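Local coordinates for protein putative N-acetylneuraminate lyase ([Ruminococcus] gnavus ATCC 29149, PDB 6RB7) that belongs to the dihydrodipicolinate synthetase family of (beta/alpha)8-barrel proteins and assembles as four chains, at residues A[91-96]-A[125-130]; A[120-125]-A[159-164]; A[277-282]-A[321-326]. All coordinates share one frame; numbering follows the deposited sequence.

Contact 1 (A[91-96]-A[125-130]); sequences DRKIVL and ARHAEG
The amine of K93 and the imidazole NE2 of H127 are each held by a carboxylate of the opposite helix while the lysine chain lies over the histidine ring. NZ of K93 forms a salt bridge with E123, one turn before the histidine, and NE2 of H127 is hydrogen-bonded to E97, one turn beyond the lysine. Each helix thus lends a carboxylate to the other, and the tilt of the ring is fixed by bond and packing together.

The lysine is fully extended beyond CG, and chi1 of -74° sets CG beside the backbone N, where it comes over the ring. CG of K93 stands almost exactly above the ring centre, 3.6 Å from the H127 centroid and 2° off the ring normal, a well-centred CH-pi contact. CB stands at the CE1-NE2 side of the same face and CD near CD2, while CE has already passed the ring. The imidazole projects from its own helix with CG anti to the backbone N, and CE1 of H127 meets the neighbouring backbone directly, 3.6 Å from CA of K93 and equally far from its carbonyl O. NZ and NE2 are not in contact with each other, and the two carboxylates probably offset the positive charge of the lysine.

Toward the strands the contact is apolar. CD2 of L96 lies 3.8 Å from CB of A128 and approaches the H127 ring obliquely, and both L96 and A128 also rest on strand 108-112. The two segments run side by side, 14° from parallel with axes 10.7 Å apart, as expected of neighbouring outer helices in successive beta-alpha units of a (beta/alpha)8 barrel.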
# COMPACT_ATOMS: atom_id res chain seq x y z
N ASP A 91 -29.57 -9.32 -15.85
CA ASP A 91 -29.15 -8.09 -16.56
C ASP A 91 -28.06 -8.44 -17.57
O ASP A 91 -28.09 -8.00 -18.73
CB ASP A 91 -28.59 -7.07 -15.57
CG ASP A 91 -29.58 -6.38 -14.64
OD1 ASP A 91 -30.80 -6.34 -14.99
OD2 ASP A 91 -29.11 -5.88 -13.56
N ARG A 92 -27.05 -9.19 -17.11
CA ARG A 92 -25.86 -9.48 -17.94
C ARG A 92 -26.24 -10.41 -19.10
O ARG A 92 -25.65 -10.28 -20.21
CB ARG A 92 -24.74 -10.03 -17.07
CG ARG A 92 -24.20 -8.92 -16.17
CD ARG A 92 -23.28 -9.42 -15.08
NE ARG A 92 -22.00 -9.88 -15.56
CZ ARG A 92 -20.97 -10.17 -14.76
NH1 ARG A 92 -21.11 -10.05 -13.45
NH2 ARG A 92 -19.81 -10.54 -15.30
N LYS A 93 -27.17 -11.33 -18.89
CA LYS A 93 -27.67 -12.17 -19.99
C LYS A 93 -28.38 -11.31 -21.04
O LYS A 93 -28.10 -11.49 -22.23
CB LYS A 93 -28.64 -13.22 -19.46
CG LYS A 93 -27.98 -14.34 -18.71
CD LYS A 93 -29.00 -15.37 -18.25
CE LYS A 93 -28.39 -16.53 -17.52
NZ LYS A 93 -29.45 -17.46 -17.03
N ILE A 94 -29.22 -10.38 -20.60
CA ILE A 94 -29.95 -9.49 -21.53
C ILE A 94 -28.95 -8.66 -22.35
O ILE A 94 -29.09 -8.56 -23.57
CB ILE A 94 -30.98 -8.65 -20.79
CG1 ILE A 94 -32.08 -9.58 -20.23
CG2 ILE A 94 -31.54 -7.57 -21.71
CD1 ILE A 94 -32.98 -8.93 -19.25
N VAL A 95 -27.91 -8.13 -21.70
CA VAL A 95 -26.92 -7.35 -22.46
C VAL A 95 -26.31 -8.23 -23.56
O VAL A 95 -26.25 -7.82 -24.73
CB VAL A 95 -25.83 -6.77 -21.54
CG1 VAL A 95 -24.69 -6.20 -22.34
CG2 VAL A 95 -26.42 -5.74 -20.58
N LEU A 96 -25.80 -9.41 -23.19
CA LEU A 96 -25.04 -10.21 -24.16
C LEU A 96 -25.98 -10.71 -25.29
O LEU A 96 -25.55 -10.70 -26.44
CB LEU A 96 -24.32 -11.36 -23.47
CG LEU A 96 -23.44 -12.19 -24.38
CD1 LEU A 96 -22.28 -11.35 -24.95
CD2 LEU A 96 -22.90 -13.38 -23.61
N ALA A 125 -21.03 -18.09 -17.82
CA ALA A 125 -20.10 -18.77 -18.75
C ALA A 125 -20.90 -19.68 -19.69
O ALA A 125 -20.66 -19.66 -20.90
CB ALA A 125 -19.04 -19.52 -17.99
N ARG A 126 -21.77 -20.51 -19.13
CA ARG A 126 -22.56 -21.48 -19.93
C ARG A 126 -23.44 -20.70 -20.90
O ARG A 126 -23.52 -21.10 -22.08
CB ARG A 126 -23.40 -22.34 -18.98
CG ARG A 126 -24.22 -23.42 -19.65
CD ARG A 126 -24.94 -24.18 -18.52
NE ARG A 126 -23.95 -24.89 -17.68
CZ ARG A 126 -23.55 -24.57 -16.42
NH1 ARG A 126 -24.07 -23.55 -15.76
NH2 ARG A 126 -22.60 -25.29 -15.84
N HIS A 127 -24.07 -19.62 -20.43
CA HIS A 127 -24.95 -18.79 -21.28
C HIS A 127 -24.13 -18.20 -22.43
O HIS A 127 -24.62 -18.20 -23.59
CB HIS A 127 -25.65 -17.75 -20.42
CG HIS A 127 -26.43 -16.76 -21.19
ND1 HIS A 127 -25.88 -15.56 -21.60
CD2 HIS A 127 -27.72 -16.77 -21.59
CE1 HIS A 127 -26.83 -14.87 -22.20
NE2 HIS A 127 -27.97 -15.58 -22.22
N ALA A 128 -22.93 -17.69 -22.14
CA ALA A 128 -22.07 -17.07 -23.17
C ALA A 128 -21.64 -18.10 -24.21
O ALA A 128 -21.67 -17.79 -25.42
CB ALA A 128 -20.89 -16.37 -22.50
N GLU A 129 -21.25 -19.30 -23.80
CA GLU A 129 -20.86 -20.35 -24.75
C GLU A 129 -22.10 -20.71 -25.60
O GLU A 129 -21.96 -20.93 -26.83
CB GLU A 129 -20.27 -21.55 -24.04
CG GLU A 129 -19.92 -22.63 -25.04
CD GLU A 129 -19.01 -23.72 -24.52
OE1 GLU A 129 -17.83 -23.46 -24.29
OE2 GLU A 129 -19.50 -24.83 -24.37
N GLY A 130 -23.26 -20.71 -25.01
CA GLY A 130 -24.51 -21.00 -25.74
C GLY A 130 -24.76 -20.00 -26.86
O GLY A 130 -25.40 -20.37 -27.87

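Contact 2 (A[120-125]-A[159-164]); sequences DSQELA and SAAAPN
A161, in the turn at the C-terminal part of helix 148-160, points its methyl at the flank of the helical segment 120-125. CB of A161 lies 3.5 Å from the carbonyl O of Q122 and 3.9 Å from CB of the same residue, so it meets backbone and side-chain root together. Q122 keeps CG beside its backbone N (chi1 -72°) and then extends; of its side chain, CB and CG border the alanine methyl. The same methyl of A161 also meets A125, their CB atoms 4.0 Å apart.

The next residue, A162, closes the turn: its N donates to O of S159. Its methyl faces A125 as well, with CB of A162 3.6 Å from the carbonyl O of A125 and 4.1 Å from its CB. The A125 methyl therefore packs against two consecutive alanines, and it also touches I158 of helix 148-160. Past P163, the backbone N of N164 makes a probable hydrogen bond to OE1 of E129, which ties the outgoing chain to helix 118-130 one turn beyond A125.

With three alanine methyls and the root of Q122 at the interface, the backbones come close: CA of Q122 is 5.3 Å from CA of A161. The meeting surface is held by van der Waals packing of alanine methyls against each other and against two backbone carbonyl oxygens, the directional polar bond being left to the flanking E129.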
# COMPACT_ATOMS: atom_id res chain seq x y z
N ASP A 120 -22.82 -18.17 -10.00
CA ASP A 120 -23.35 -17.13 -10.91
C ASP A 120 -22.38 -17.00 -12.09
O ASP A 120 -22.80 -16.83 -13.23
CB ASP A 120 -23.48 -15.78 -10.23
CG ASP A 120 -24.62 -15.62 -9.25
OD1 ASP A 120 -25.48 -16.57 -9.15
OD2 ASP A 120 -24.67 -14.53 -8.63
N SER A 121 -21.08 -17.05 -11.81
CA SER A 121 -20.05 -16.96 -12.88
C SER A 121 -20.19 -18.15 -13.86
O SER A 121 -20.03 -17.97 -15.08
CB SER A 121 -18.67 -16.94 -12.26
OG SER A 121 -18.55 -15.91 -11.27
N GLN A 122 -20.38 -19.36 -13.34
CA GLN A 122 -20.56 -20.56 -14.18
C GLN A 122 -21.84 -20.41 -15.00
O GLN A 122 -21.84 -20.79 -16.21
CB GLN A 122 -20.64 -21.79 -13.28
CG GLN A 122 -19.31 -22.19 -12.63
CD GLN A 122 -19.54 -23.27 -11.60
OE1 GLN A 122 -20.31 -23.08 -10.66
NE2 GLN A 122 -18.82 -24.38 -11.73
N GLU A 123 -22.90 -19.85 -14.43
CA GLU A 123 -24.18 -19.66 -15.16
C GLU A 123 -23.94 -18.72 -16.34
O GLU A 123 -24.38 -19.02 -17.49
CB GLU A 123 -25.26 -19.17 -14.21
CG GLU A 123 -26.56 -18.88 -14.86
CD GLU A 123 -27.73 -18.57 -13.91
OE1 GLU A 123 -27.50 -18.37 -12.67
OE2 GLU A 123 -28.90 -18.48 -14.42
N LEU A 124 -23.21 -17.61 -16.13
CA LEU A 124 -22.96 -16.69 -17.23
C LEU A 124 -22.01 -17.31 -18.24
O LEU A 124 -22.17 -17.01 -19.42
CB LEU A 124 -22.42 -15.36 -16.67
CG LEU A 124 -23.47 -14.51 -15.96
CD1 LEU A 124 -22.83 -13.29 -15.36
CD2 LEU A 124 -24.63 -14.11 -16.89
N ALA A 125 -21.03 -18.09 -17.82
CA ALA A 125 -20.10 -18.77 -18.75
C ALA A 125 -20.90 -19.68 -19.69
O ALA A 125 -20.66 -19.66 -20.90
CB ALA A 125 -19.04 -19.52 -17.99
N SER A 159 -14.20 -21.68 -16.43
CA SER A 159 -13.77 -22.20 -17.73
C SER A 159 -14.48 -23.55 -18.00
O SER A 159 -14.89 -23.78 -19.17
CB SER A 159 -12.28 -22.34 -17.76
OG SER A 159 -11.85 -22.93 -19.00
N ALA A 160 -14.62 -24.40 -17.00
CA ALA A 160 -15.22 -25.75 -17.20
C ALA A 160 -16.71 -25.61 -17.56
O ALA A 160 -17.25 -26.57 -18.14
CB ALA A 160 -15.06 -26.57 -15.94
N ALA A 161 -17.37 -24.51 -17.23
CA ALA A 161 -18.78 -24.26 -17.57
C ALA A 161 -18.91 -23.83 -19.04
O ALA A 161 -20.03 -23.83 -19.55
CB ALA A 161 -19.41 -23.25 -16.65
N ALA A 162 -17.80 -23.39 -19.66
CA ALA A 162 -17.72 -23.00 -21.09
C ALA A 162 -16.53 -23.71 -21.68
O ALA A 162 -15.54 -23.10 -22.10
CB ALA A 162 -17.61 -21.51 -21.24
N PRO A 163 -16.57 -25.06 -21.70
CA PRO A 163 -15.36 -25.83 -21.95
C PRO A 163 -14.83 -25.77 -23.37
O PRO A 163 -13.72 -26.29 -23.60
CB PRO A 163 -15.80 -27.25 -21.57
CG PRO A 163 -17.26 -27.26 -21.88
CD PRO A 163 -17.76 -25.90 -21.44
N ASN A 164 -15.59 -25.19 -24.30
CA ASN A 164 -15.18 -25.06 -25.71
C ASN A 164 -14.82 -23.62 -26.02
O ASN A 164 -14.72 -23.29 -27.21
CB ASN A 164 -16.34 -25.52 -26.62
CG ASN A 164 -16.70 -26.96 -26.30
OD1 ASN A 164 -15.85 -27.83 -26.49
ND2 ASN A 164 -17.89 -27.18 -25.76

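Contact 3 (A[277-282]-A[321-326]); sequences IYKMCS and VKEAAQ
K279 and E323 join their helices by a salt bridge in which NZ of K279 donates to OE1 of E323 over 2.9 Å. The ammonium does not enter in the plane of the carboxylate but from above it, 54° out, and stays farther from the second oxygen, with OE2 of E323 at 3.5 Å from NZ of K279. This approach follows from the shape of the lysine: CG is anti to the backbone N, and bends at chi2 and chi3, both near +60°, fold the chain so that it crosses the extended glutamate at about a right angle. CD and CE also lie against the carboxylate.

The backbone oxygen of K279 has its own donors, both from S282. The serine hydroxyl gives the shorter bond, OG of S282 to O of K279 at 2.7 Å, on a lone pair in the carbonyl plane, and N of S282 adds a second to O of K279 at 3.1 Å. The K279 carbonyl is thus gripped twice by one residue.

Beside the ion pair the methyl of A324 rests against two methylenes, its CB 3.9 Å from CG of M280 and 4.0 Å from CG of K279. M280 also packs on I291 and I294 of helix 287-299. Away from this interface, the hydroxyl of Y278 is hydrogen-bonded to Q208 of the second subunit.

The axes run 166° apart in direction and approach to 9.2 Å, a near-antiparallel pairing of helices 263-281 and 317-335 within the C-terminal helical region that follows the barrel in this family.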
# COMPACT_ATOMS: atom_id res chain seq x y z
N ILE A 277 -9.18 12.03 -21.36
CA ILE A 277 -9.48 11.20 -20.18
C ILE A 277 -9.41 12.06 -18.93
O ILE A 277 -10.31 11.95 -18.07
CB ILE A 277 -8.52 9.99 -20.11
CG1 ILE A 277 -8.74 9.06 -21.31
CG2 ILE A 277 -8.70 9.27 -18.78
CD1 ILE A 277 -7.72 7.98 -21.41
N TYR A 278 -8.36 12.87 -18.79
CA TYR A 278 -8.20 13.67 -17.56
C TYR A 278 -9.38 14.65 -17.44
O TYR A 278 -9.94 14.80 -16.31
CB TYR A 278 -6.86 14.36 -17.51
CG TYR A 278 -5.67 13.44 -17.69
CD1 TYR A 278 -5.69 12.12 -17.26
CD2 TYR A 278 -4.55 13.87 -18.37
CE1 TYR A 278 -4.62 11.28 -17.49
CE2 TYR A 278 -3.45 13.05 -18.56
CZ TYR A 278 -3.48 11.75 -18.13
OH TYR A 278 -2.45 10.90 -18.36
N LYS A 279 -9.81 15.21 -18.56
CA LYS A 279 -10.99 16.12 -18.53
C LYS A 279 -12.24 15.33 -18.10
O LYS A 279 -12.99 15.80 -17.23
CB LYS A 279 -11.17 16.76 -19.90
CG LYS A 279 -12.36 17.73 -19.98
CD LYS A 279 -12.24 18.92 -19.10
CE LYS A 279 -11.06 19.79 -19.40
NZ LYS A 279 -11.19 21.08 -18.67
N MET A 280 -12.47 14.15 -18.64
CA MET A 280 -13.68 13.40 -18.28
C MET A 280 -13.62 13.02 -16.80
O MET A 280 -14.67 12.95 -16.18
CB MET A 280 -13.80 12.14 -19.12
CG MET A 280 -13.95 12.46 -20.59
SD MET A 280 -14.48 11.06 -21.62
CE MET A 280 -13.08 9.95 -21.38
N CYS A 281 -12.44 12.77 -16.26
CA CYS A 281 -12.32 12.32 -14.84
C CYS A 281 -12.40 13.50 -13.88
O CYS A 281 -12.46 13.26 -12.65
CB CYS A 281 -11.01 11.57 -14.66
SG CYS A 281 -11.04 9.94 -15.44
N SER A 282 -12.43 14.74 -14.38
CA SER A 282 -12.47 15.97 -13.56
C SER A 282 -13.90 16.29 -13.08
O SER A 282 -14.06 17.20 -12.26
CB SER A 282 -11.86 17.13 -14.28
OG SER A 282 -12.73 17.66 -15.29
N VAL A 321 -18.58 17.99 -19.69
CA VAL A 321 -19.08 17.05 -20.73
C VAL A 321 -18.94 17.72 -22.10
O VAL A 321 -18.41 17.14 -23.03
CB VAL A 321 -20.53 16.64 -20.46
CG1 VAL A 321 -21.11 15.94 -21.66
CG2 VAL A 321 -20.66 15.81 -19.19
N LYS A 322 -19.42 18.95 -22.24
CA LYS A 322 -19.38 19.62 -23.56
C LYS A 322 -17.95 19.89 -23.99
O LYS A 322 -17.66 19.76 -25.20
CB LYS A 322 -20.17 20.93 -23.46
CG LYS A 322 -21.66 20.68 -23.37
CD LYS A 322 -22.40 22.01 -23.18
CE LYS A 322 -22.28 22.92 -24.39
NZ LYS A 322 -22.19 24.37 -24.05
N GLU A 323 -17.08 20.29 -23.06
CA GLU A 323 -15.66 20.53 -23.38
C GLU A 323 -15.01 19.23 -23.85
O GLU A 323 -14.33 19.24 -24.92
CB GLU A 323 -14.94 21.12 -22.18
CG GLU A 323 -13.53 21.53 -22.51
CD GLU A 323 -12.82 22.27 -21.38
OE1 GLU A 323 -13.34 22.24 -20.22
OE2 GLU A 323 -11.72 22.83 -21.64
N ALA A 324 -15.21 18.14 -23.13
CA ALA A 324 -14.60 16.85 -23.52
C ALA A 324 -15.14 16.39 -24.87
O ALA A 324 -14.36 15.90 -25.70
CB ALA A 324 -14.82 15.81 -22.46
N ALA A 325 -16.44 16.54 -25.11
CA ALA A 325 -17.04 16.16 -26.40
C ALA A 325 -16.41 16.97 -27.54
O ALA A 325 -16.09 16.38 -28.56
CB ALA A 325 -18.55 16.34 -26.36
N GLN A 326 -16.19 18.26 -27.34
CA GLN A 326 -15.54 19.11 -28.35
C GLN A 326 -14.08 18.69 -28.53
O GLN A 326 -13.59 18.68 -29.69
CB GLN A 326 -15.67 20.60 -28.01
CG GLN A 326 -15.12 21.49 -29.12
CD GLN A 326 -15.99 21.40 -30.35
OE1 GLN A 326 -17.21 21.49 -30.24
NE2 GLN A 326 -15.39 21.21 -31.51

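Contacts 1 and 2 share A125 and use helix 118-130: contact 1 joins it to helix 89-103, contact 2 to the turn at the C-terminal part of helix 148-160. Their centres are 10 Å apart and a salt bridge links them. Contact 3 lies on the opposite side of the chain's centre, 32 Å from contact 1 between centres, among helices beyond the barrel. Each contact couples two buried and two partly exposed residues. In contact 1 the buried apolar pair faces strand 108-112, with the lysine and histidine farther out; contact 2 relies on alanine methyls; contact 3 buries A324 and M280 and alone has a salt bridge between its own segments, from partly exposed residues.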